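Possible adhesin (Caldicellulosiruptor kronotskyensis, PDB 4WA0) probably mediates attachment of the bacterium to cellulose as a tapirin, of which this chain is the C-terminal beta-helix domain with a bound magnesium ion. Local coordinates at residues G247-T252 / P342-D347; T255-V260 / S288-H293; I259-E264 / I274-R279. All coordinates share one frame; numbering follows the deposited sequence.

Contact 1: G247-T252 / P342-D347; sequences GSTADT and PPIQQD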
loop_
_atom_site.group_PDB
_atom_site.type_symbol
_atom_site.label_atom_id
_atom_site.label_comp_id
_atom_site.label_asym_id
_atom_site.label_seq_id
_atom_site.Cartn_x
_atom_site.Cartn_y
_atom_site.Cartn_z
ATOM N N GLY A 247 -10.032 -20.008 16.999
ATOM C CA GLY A 247 -10.359 -21.185 16.183
ATOM C C GLY A 247 -9.255 -21.457 15.185
ATOM O O GLY A 247 -8.462 -20.580 14.892
ATOM N N SER A 248 -9.243 -22.681 14.636
ATOM C CA SER A 248 -8.254 -23.034 13.637
ATOM C C SER A 248 -8.711 -24.157 12.743
ATOM O O SER A 248 -9.464 -25.031 13.182
ATOM C CB SER A 248 -6.955 -23.465 14.317
ATOM O OG SER A 248 -7.088 -24.544 15.216
ATOM N N THR A 249 -8.192 -24.169 11.513
ATOM C CA THR A 249 -8.298 -25.303 10.647
ATOM C C THR A 249 -6.935 -25.499 10.038
ATOM O O THR A 249 -6.333 -24.522 9.531
ATOM C CB THR A 249 -9.331 -25.003 9.560
ATOM O OG1 THR A 249 -10.576 -24.626 10.163
ATOM C CG2 THR A 249 -9.543 -26.148 8.537
ATOM N N ALA A 250 -6.493 -26.767 9.995
ATOM C CA ALA A 250 -5.189 -27.084 9.405
ATOM C C ALA A 250 -5.316 -27.950 8.154
ATOM O O ALA A 250 -6.318 -28.662 7.968
ATOM C CB ALA A 250 -4.319 -27.720 10.394
ATOM N N ASP A 251 -4.364 -27.729 7.280
ATOM C CA ASP A 251 -4.115 -28.601 6.130
ATOM C C ASP A 251 -2.741 -29.228 6.242
ATOM O O ASP A 251 -1.716 -28.563 5.966
ATOM C CB ASP A 251 -4.319 -27.824 4.844
ATOM C CG ASP A 251 -4.109 -28.680 3.564
ATOM O OD1 ASP A 251 -3.872 -29.931 3.623
ATOM O OD2 ASP A 251 -4.148 -28.024 2.467
ATOM N N THR A 252 -2.723 -30.512 6.619
ATOM C CA THR A 252 -1.481 -31.219 6.831
ATOM C C THR A 252 -1.148 -32.110 5.621
ATOM O O THR A 252 -0.208 -32.879 5.669
ATOM C CB THR A 252 -1.525 -32.071 8.143
ATOM O OG1 THR A 252 -2.658 -32.934 8.093
ATOM C CG2 THR A 252 -1.640 -31.138 9.315
ATOM N N PRO A 342 -6.179 -25.131 -1.325
ATOM C CA PRO A 342 -7.603 -25.135 -1.639
ATOM C C PRO A 342 -8.544 -25.474 -0.452
ATOM O O PRO A 342 -9.558 -24.760 -0.284
ATOM C CB PRO A 342 -7.707 -26.058 -2.854
ATOM C CG PRO A 342 -6.341 -25.961 -3.490
ATOM C CD PRO A 342 -5.359 -25.778 -2.372
ATOM N N PRO A 343 -8.148 -26.423 0.409
ATOM C CA PRO A 343 -9.012 -26.670 1.544
ATOM C C PRO A 343 -9.077 -25.494 2.485
ATOM O O PRO A 343 -10.145 -25.255 3.087
ATOM C CB PRO A 343 -8.378 -27.857 2.230
ATOM C CG PRO A 343 -7.648 -28.568 1.152
ATOM C CD PRO A 343 -7.133 -27.487 0.255
ATOM N N ILE A 344 -7.958 -24.792 2.671
ATOM C CA ILE A 344 -7.995 -23.643 3.571
ATOM C C ILE A 344 -8.761 -22.472 2.934
ATOM O O ILE A 344 -9.571 -21.807 3.607
ATOM C CB ILE A 344 -6.547 -23.189 3.922
ATOM C CG1 ILE A 344 -5.805 -24.304 4.642
ATOM C CG2 ILE A 344 -6.607 -21.891 4.681
ATOM C CD1 ILE A 344 -6.489 -24.685 5.959
ATOM N N GLN A 345 -8.600 -22.267 1.624
ATOM C CA GLN A 345 -9.457 -21.315 0.888
ATOM C C GLN A 345 -10.922 -21.608 1.080
ATOM O O GLN A 345 -11.754 -20.734 1.392
ATOM C CB GLN A 345 -9.192 -21.371 -0.625
ATOM C CG GLN A 345 -7.838 -20.921 -1.185
ATOM C CD GLN A 345 -7.613 -21.238 -2.692
ATOM O OE1 GLN A 345 -8.466 -20.984 -3.530
ATOM N NE2 GLN A 345 -6.441 -21.802 -3.034
ATOM N N GLN A 346 -11.296 -22.874 0.940
ATOM C CA GLN A 346 -12.687 -23.234 1.061
ATOM C C GLN A 346 -13.195 -22.965 2.509
ATOM O O GLN A 346 -14.313 -22.485 2.738
ATOM C CB GLN A 346 -12.862 -24.699 0.708
ATOM C CG GLN A 346 -14.281 -25.191 0.784
ATOM C CD GLN A 346 -15.155 -24.395 -0.187
ATOM O OE1 GLN A 346 -14.973 -24.475 -1.410
ATOM N NE2 GLN A 346 -16.049 -23.534 0.362
ATOM N N ASP A 347 -12.367 -23.276 3.493
ATOM C CA ASP A 347 -12.742 -23.122 4.924
ATOM C C ASP A 347 -13.006 -21.657 5.225
ATOM O O ASP A 347 -13.959 -21.305 5.932
ATOM C CB ASP A 347 -11.615 -23.593 5.831
ATOM C CG ASP A 347 -12.023 -23.629 7.305
ATOM O OD1 ASP A 347 -12.829 -24.499 7.646
ATOM O OD2 ASP A 347 -11.470 -22.888 8.108
#

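Contact 2: T255-V260 / S288-H293; sequences TPPQIV and STLQLH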
loop_
_atom_site.group_PDB
_atom_site.type_symbol
_atom_site.label_atom_id
_atom_site.label_comp_id
_atom_site.label_asym_id
_atom_site.label_seq_id
_atom_site.Cartn_x
_atom_site.Cartn_y
_atom_site.Cartn_z
ATOM N N THR A 255 3.598 -30.267 3.348
ATOM C CA THR A 255 4.673 -29.971 4.276
ATOM C C THR A 255 5.499 -28.846 3.656
ATOM O O THR A 255 6.003 -28.990 2.529
ATOM C CB THR A 255 5.525 -31.221 4.483
ATOM O OG1 THR A 255 4.644 -32.275 4.853
ATOM C CG2 THR A 255 6.552 -31.017 5.605
ATOM N N PRO A 256 5.639 -27.701 4.344
ATOM C CA PRO A 256 5.087 -27.563 5.667
ATOM C C PRO A 256 3.560 -27.403 5.620
ATOM O O PRO A 256 2.973 -27.083 4.598
ATOM C CB PRO A 256 5.754 -26.256 6.191
ATOM C CG PRO A 256 5.985 -25.453 4.979
ATOM C CD PRO A 256 6.324 -26.470 3.907
ATOM N N PRO A 257 2.912 -27.617 6.765
ATOM C CA PRO A 257 1.479 -27.527 6.817
ATOM C C PRO A 257 0.977 -26.101 6.762
ATOM O O PRO A 257 1.772 -25.126 6.938
ATOM C CB PRO A 257 1.178 -28.136 8.160
ATOM C CG PRO A 257 2.314 -27.766 8.969
ATOM C CD PRO A 257 3.507 -27.888 8.085
ATOM N N GLN A 258 -0.275 -25.977 6.384
ATOM C CA GLN A 258 -0.941 -24.697 6.378
ATOM C C GLN A 258 -1.869 -24.667 7.554
ATOM O O GLN A 258 -2.459 -25.695 7.932
ATOM C CB GLN A 258 -1.785 -24.515 5.143
ATOM C CG GLN A 258 -1.013 -24.621 3.865
ATOM C CD GLN A 258 -1.482 -23.662 2.843
ATOM O OE1 GLN A 258 -2.391 -22.852 3.091
ATOM N NE2 GLN A 258 -0.790 -23.667 1.676
ATOM N N ILE A 259 -2.071 -23.476 8.094
ATOM C CA ILE A 259 -3.135 -23.358 9.142
ATOM C C ILE A 259 -3.778 -21.969 9.088
ATOM O O ILE A 259 -3.096 -20.957 8.768
ATOM C CB ILE A 259 -2.539 -23.716 10.491
ATOM C CG1 ILE A 259 -3.619 -23.810 11.611
ATOM C CG2 ILE A 259 -1.465 -22.728 10.870
ATOM C CD1 ILE A 259 -3.072 -24.412 12.878
ATOM N N VAL A 260 -5.095 -21.933 9.273
ATOM C CA VAL A 260 -5.781 -20.682 9.472
ATOM C C VAL A 260 -6.165 -20.564 10.955
ATOM O O VAL A 260 -6.721 -21.511 11.527
ATOM C CB VAL A 260 -6.942 -20.439 8.479
ATOM C CG1 VAL A 260 -7.968 -21.523 8.581
ATOM C CG2 VAL A 260 -7.570 -19.074 8.664
ATOM N N SER A 288 8.151 -19.666 11.300
ATOM C CA SER A 288 8.845 -19.771 10.018
ATOM C C SER A 288 8.702 -21.253 9.535
ATOM O O SER A 288 8.962 -21.606 8.380
ATOM C CB SER A 288 10.303 -19.304 10.176
ATOM O OG SER A 288 10.909 -19.968 11.285
ATOM N N THR A 289 8.263 -22.097 10.458
ATOM C CA THR A 289 7.977 -23.504 10.252
ATOM C C THR A 289 6.648 -23.867 9.460
ATOM O O THR A 289 6.296 -25.083 9.380
ATOM C CB THR A 289 7.888 -24.109 11.679
ATOM O OG1 THR A 289 7.166 -23.215 12.561
ATOM C CG2 THR A 289 9.280 -24.276 12.270
ATOM N N LEU A 290 5.930 -22.846 8.892
ATOM C CA LEU A 290 4.472 -22.945 8.751
ATOM C C LEU A 290 3.860 -21.974 7.764
ATOM O O LEU A 290 4.317 -20.868 7.651
ATOM C CB LEU A 290 3.971 -22.585 10.151
ATOM C CG LEU A 290 2.614 -22.852 10.666
ATOM C CD1 LEU A 290 2.328 -24.319 10.433
ATOM C CD2 LEU A 290 2.637 -22.504 12.139
ATOM N N GLN A 291 2.846 -22.383 7.012
ATOM C CA GLN A 291 2.133 -21.396 6.264
ATOM C C GLN A 291 0.934 -20.956 7.103
ATOM O O GLN A 291 0.059 -21.759 7.421
ATOM C CB GLN A 291 1.658 -21.861 4.929
ATOM C CG GLN A 291 1.043 -20.690 4.170
ATOM C CD GLN A 291 0.690 -21.002 2.768
ATOM O OE1 GLN A 291 -0.370 -20.596 2.324
ATOM N NE2 GLN A 291 1.579 -21.694 2.031
ATOM N N LEU A 292 0.877 -19.677 7.399
ATOM C CA LEU A 292 -0.083 -19.182 8.414
ATOM C C LEU A 292 -0.973 -18.071 7.877
ATOM O O LEU A 292 -0.493 -17.131 7.307
ATOM C CB LEU A 292 0.730 -18.632 9.586
ATOM C CG LEU A 292 0.008 -18.032 10.797
ATOM C CD1 LEU A 292 -0.752 -19.096 11.567
ATOM C CD2 LEU A 292 1.008 -17.387 11.699
ATOM N N HIS A 293 -2.283 -18.192 8.128
ATOM C CA HIS A 293 -3.261 -17.205 7.737
ATOM C C HIS A 293 -4.002 -16.765 9.010
ATOM O O HIS A 293 -4.564 -17.586 9.665
ATOM C CB HIS A 293 -4.197 -17.771 6.703
ATOM C CG HIS A 293 -3.457 -18.314 5.528
ATOM N ND1 HIS A 293 -3.001 -17.488 4.543
ATOM C CD2 HIS A 293 -2.983 -19.546 5.241
ATOM C CE1 HIS A 293 -2.276 -18.183 3.682
ATOM N NE2 HIS A 293 -2.236 -19.424 4.094
#

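Contact 3: I259-E264 / I274-R279; sequences IVIYGE and IEISAR. With MG (magnesium ion), chain B.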
loop_
_atom_site.group_PDB
_atom_site.type_symbol
_atom_site.label_atom_id
_atom_site.label_comp_id
_atom_site.label_asym_id
_atom_site.label_seq_id
_atom_site.Cartn_x
_atom_site.Cartn_y
_atom_site.Cartn_z
ATOM N N ILE A 259 -2.071 -23.476 8.094
ATOM C CA ILE A 259 -3.135 -23.358 9.142
ATOM C C ILE A 259 -3.778 -21.969 9.088
ATOM O O ILE A 259 -3.096 -20.957 8.768
ATOM C CB ILE A 259 -2.539 -23.716 10.491
ATOM C CG1 ILE A 259 -3.619 -23.810 11.611
ATOM C CG2 ILE A 259 -1.465 -22.728 10.870
ATOM C CD1 ILE A 259 -3.072 -24.412 12.878
ATOM N N VAL A 260 -5.095 -21.933 9.273
ATOM C CA VAL A 260 -5.781 -20.682 9.472
ATOM C C VAL A 260 -6.165 -20.564 10.955
ATOM O O VAL A 260 -6.721 -21.511 11.527
ATOM C CB VAL A 260 -6.942 -20.439 8.479
ATOM C CG1 VAL A 260 -7.968 -21.523 8.581
ATOM C CG2 VAL A 260 -7.570 -19.074 8.664
ATOM N N ILE A 261 -5.858 -19.383 11.518
ATOM C CA ILE A 261 -6.292 -19.016 12.864
ATOM C C ILE A 261 -7.347 -17.944 12.780
ATOM O O ILE A 261 -7.123 -16.947 12.118
ATOM C CB ILE A 261 -5.081 -18.498 13.652
ATOM C CG1 ILE A 261 -3.944 -19.523 13.728
ATOM C CG2 ILE A 261 -5.383 -18.130 15.089
ATOM C CD1 ILE A 261 -4.263 -20.925 14.202
ATOM N N TYR A 262 -8.460 -18.146 13.497
ATOM C CA TYR A 262 -9.561 -17.222 13.512
ATOM C C TYR A 262 -9.639 -16.629 14.922
ATOM O O TYR A 262 -9.657 -17.379 15.898
ATOM C CB TYR A 262 -10.852 -17.931 13.289
ATOM C CG TYR A 262 -10.999 -18.574 11.902
ATOM C CD1 TYR A 262 -11.317 -17.834 10.844
ATOM C CD2 TYR A 262 -10.931 -19.946 11.756
ATOM C CE1 TYR A 262 -11.474 -18.420 9.564
ATOM C CE2 TYR A 262 -11.065 -20.542 10.490
ATOM C CZ TYR A 262 -11.377 -19.758 9.433
ATOM O OH TYR A 262 -11.564 -20.300 8.169
ATOM N N GLY A 263 -9.645 -15.308 15.019
ATOM C CA GLY A 263 -9.950 -14.651 16.332
ATOM C C GLY A 263 -10.987 -13.585 16.096
ATOM O O GLY A 263 -10.679 -12.526 15.570
ATOM N N GLU A 264 -12.227 -13.815 16.518
ATOM C CA GLU A 264 -13.234 -12.818 16.280
ATOM C C GLU A 264 -12.858 -11.451 16.829
ATOM O O GLU A 264 -12.829 -10.446 16.109
ATOM C CB GLU A 264 -14.602 -13.270 16.822
ATOM C CG GLU A 264 -15.695 -12.213 16.764
ATOM C CD GLU A 264 -16.197 -11.876 15.353
ATOM O OE1 GLU A 264 -15.742 -12.500 14.351
ATOM O OE2 GLU A 264 -17.072 -11.000 15.212
ATOM N N ILE A 274 -0.318 -21.100 20.925
ATOM C CA ILE A 274 -0.965 -22.113 21.708
ATOM C C ILE A 274 -2.047 -22.850 20.910
ATOM O O ILE A 274 -2.073 -24.104 20.938
ATOM C CB ILE A 274 -1.569 -21.491 22.991
ATOM C CG1 ILE A 274 -0.415 -21.057 23.913
ATOM C CG2 ILE A 274 -2.541 -22.495 23.634
ATOM C CD1 ILE A 274 -0.816 -20.122 25.027
ATOM N N GLU A 275 -2.817 -22.113 20.096
ATOM C CA GLU A 275 -3.840 -22.699 19.207
ATOM C C GLU A 275 -3.161 -23.569 18.159
ATOM O O GLU A 275 -3.634 -24.671 17.882
ATOM C CB GLU A 275 -4.655 -21.608 18.541
ATOM C CG GLU A 275 -5.778 -22.077 17.600
ATOM C CD GLU A 275 -6.963 -22.736 18.270
ATOM O OE1 GLU A 275 -7.112 -22.557 19.494
ATOM O OE2 GLU A 275 -7.771 -23.421 17.552
ATOM N N ILE A 276 -2.066 -23.070 17.592
ATOM C CA ILE A 276 -1.340 -23.822 16.537
ATOM C C ILE A 276 -0.782 -25.153 17.062
ATOM O O ILE A 276 -0.914 -26.229 16.418
ATOM C CB ILE A 276 -0.206 -23.012 15.866
ATOM C CG1 ILE A 276 -0.759 -21.753 15.130
ATOM C CG2 ILE A 276 0.647 -23.875 14.922
ATOM C CD1 ILE A 276 0.280 -20.681 14.909
ATOM N N SER A 277 -0.180 -25.089 18.217
ATOM C CA SER A 277 0.425 -26.268 18.800
ATOM C C SER A 277 -0.644 -27.356 19.089
ATOM O O SER A 277 -0.476 -28.570 18.808
ATOM C CB SER A 277 1.145 -25.851 20.078
ATOM O OG SER A 277 2.249 -25.026 19.805
ATOM N N ALA A 278 -1.768 -26.930 19.636
ATOM C CA ALA A 278 -2.853 -27.845 19.900
ATOM C C ALA A 278 -3.407 -28.419 18.613
ATOM O O ALA A 278 -3.668 -29.625 18.548
ATOM C CB ALA A 278 -3.967 -27.172 20.722
ATOM N N ARG A 279 -3.588 -27.608 17.557
ATOM C CA ARG A 279 -4.220 -28.113 16.327
ATOM C C ARG A 279 -3.293 -29.089 15.603
ATOM O O ARG A 279 -3.764 -30.084 15.038
ATOM C CB ARG A 279 -4.538 -26.965 15.353
ATOM C CG ARG A 279 -5.085 -27.394 14.006
ATOM C CD ARG A 279 -6.366 -28.172 14.076
ATOM N NE ARG A 279 -7.431 -27.392 14.700
ATOM C CZ ARG A 279 -8.454 -27.897 15.367
ATOM N NH1 ARG A 279 -9.374 -27.100 15.913
ATOM N NH2 ARG A 279 -8.517 -29.202 15.577
HETATM MG MG MG B . -9.395 -22.796 20.414
#

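Contact 1: G247-T252 / P342-D347
Strand 247-251 and residues 342-347, the start of helix 342-352, run nearly antiparallel, at 159°, with their axes 8.3 Å apart at closest approach. Thr249 and Asp347 reach for each other from opposite directions and form the one hydrogen bond between the segments. Thr249 OG1 donates to Asp347 OD2 at 2.8 Å. The hydroxyl meets that oxygen from above the carboxylate plane, 45° out of it. The same oxygen is also hydrogen-bonded to Tyr262 OH, so two hydroxyls grip it. With OG1 of Thr249 anti to the carbonyl carbon (chi1 -55°), the hydroxyl faces Asp347, and the methyl CG2 rests 3.7 Å from Asp347 CG. Ile344 fills the middle of the contact. Its CD1 comes to 3.6 Å from the backbone O of Thr249, and its CG1 packs 3.8 Å from Asp251 CB. Asp251 runs at a slant to the ring of Pro343, with OD2 3.8 Å from Pro343 CD. The carboxylate of Asp251 has polar partners just beyond the segments: OD1 bonds to Ser253 OG and OD2 to Ser341 OG. The contact sets the C-terminal helix against the antiparallel edge strand of the beta-helix end. Strand 258-263 pairs with strand 247-251, and its Val260 also touches Asp347. Ala250 of strand 247-251 packs on helix 269-280.

Contact 2: T255-V260 / S288-H293
Gln291 N donates to Pro257 O at 2.9 Å in a nearly straight hydrogen bond, with an angle of 170° at the hydrogen. Ile259 N donates to Gln291 O at 2.8 Å. His293 N donates to Ile259 O at 3.0 Å. Ile259 thus uses both its N and its O toward the same neighbour, bonding to the residues before and after Leu292. This is parallel pairing, and Gln258, Ile259 and Val260 stand beside Gln291, Leu292 and His293 in that order. The short CA-H...O contact from Val260 CA to His293 O, 3.3 Å, belongs to the same ladder. Such pairing is the stacking of successive coils in a parallel beta-helix, and here it joins strand 258-263 to strand 291-296 near one end of the solenoid. On one face the side chains of Gln258 and Gln291 lie side by side, pointing the same way. Gln258 OE1 accepts from Ser341 N, while His293 ND1 bonds to Ser313 OG. Gln258 OE1 also sits at the edge of the His293 ring. On the face of Ile259 and Leu292 the contacts are apolar. Ile259 CG2, placed between its backbone N and carbonyl carbon, lies 3.8 Å from Leu292 CD1. Leu290 flanks this packing: its CG meets Ile259 CG2, and its side chain crosses Pro257 at about a right angle, bringing CD1 to 3.7 Å from Pro257 CG. Farther out, where the chain enters the strand, Pro256 follows a cis peptide bond and its CB rests 3.4 Å from Thr289 O.

Contact 3: I259-E264 / I274-R279
Glu275 faces two ways in this contact: its CG packs on Ile261 CD1 while its carboxylate binds a magnesium ion. Glu275 OE1 lies 2.5 Å from the metal. Asp239 OD1 and the backbone oxygens of Val241, Ser243 and Leu246 also bind the ion. The other carboxylate oxygen, OE2, is hydrogen-bonded to Ser248 OG, which helps to fix the turn of the group. CG of Glu275 extends anti to its backbone N, which lays it against Ile261, and a bend at chi2 (70°) turns the carboxylate to the ion. Ile261 slides past it in the opposite direction, with CD1 at 3.9 Å from Glu275 CG. The same methyl meets Ile276 CG1 at 3.7 Å, where the two isoleucines cross at about a right angle. Farther back along the strand, Ile259 CD1 touches the aliphatic part of Arg279, 3.8 Å from its CG. The backbones stay well apart: strand 259-263 and helix 274-279 approach to 9.7 Å between axes, at 133°, so side chains carry the packing. The guanidinium of Arg279 reaches Asp239, with NH1 in a salt bridge to OD2, and its NE is hydrogen-bonded to Ser248 OG. Apolar branches therefore seat the helix on the strand. Glu275 is joined to Asp239 through the metal, and Arg279 directly. The ion and Arg279 probably offset the negative charges of the Glu275 and Asp239 carboxylates.

From the N-terminal side, strand 247-251 comes first, and contact 1 closes the longest loop by bringing it to helix 342-352 some 90 residues later. The other two contacts lie within that loop. Both start from strand 258-263, the neighbour of strand 247-251. Contact 3 closes a short loop from this strand to helix 269-280. Contact 2 closes a longer one, past that helix to strand 291-296. The contacts also touch one another. Backbone pairing of Thr249 with Val260 links contacts 1 and 2, and Leu292 of contact 2 packs on Ile276 of contact 3. Together they join the end of the beta-helix, helices 269-280 and 342-352, and the magnesium site.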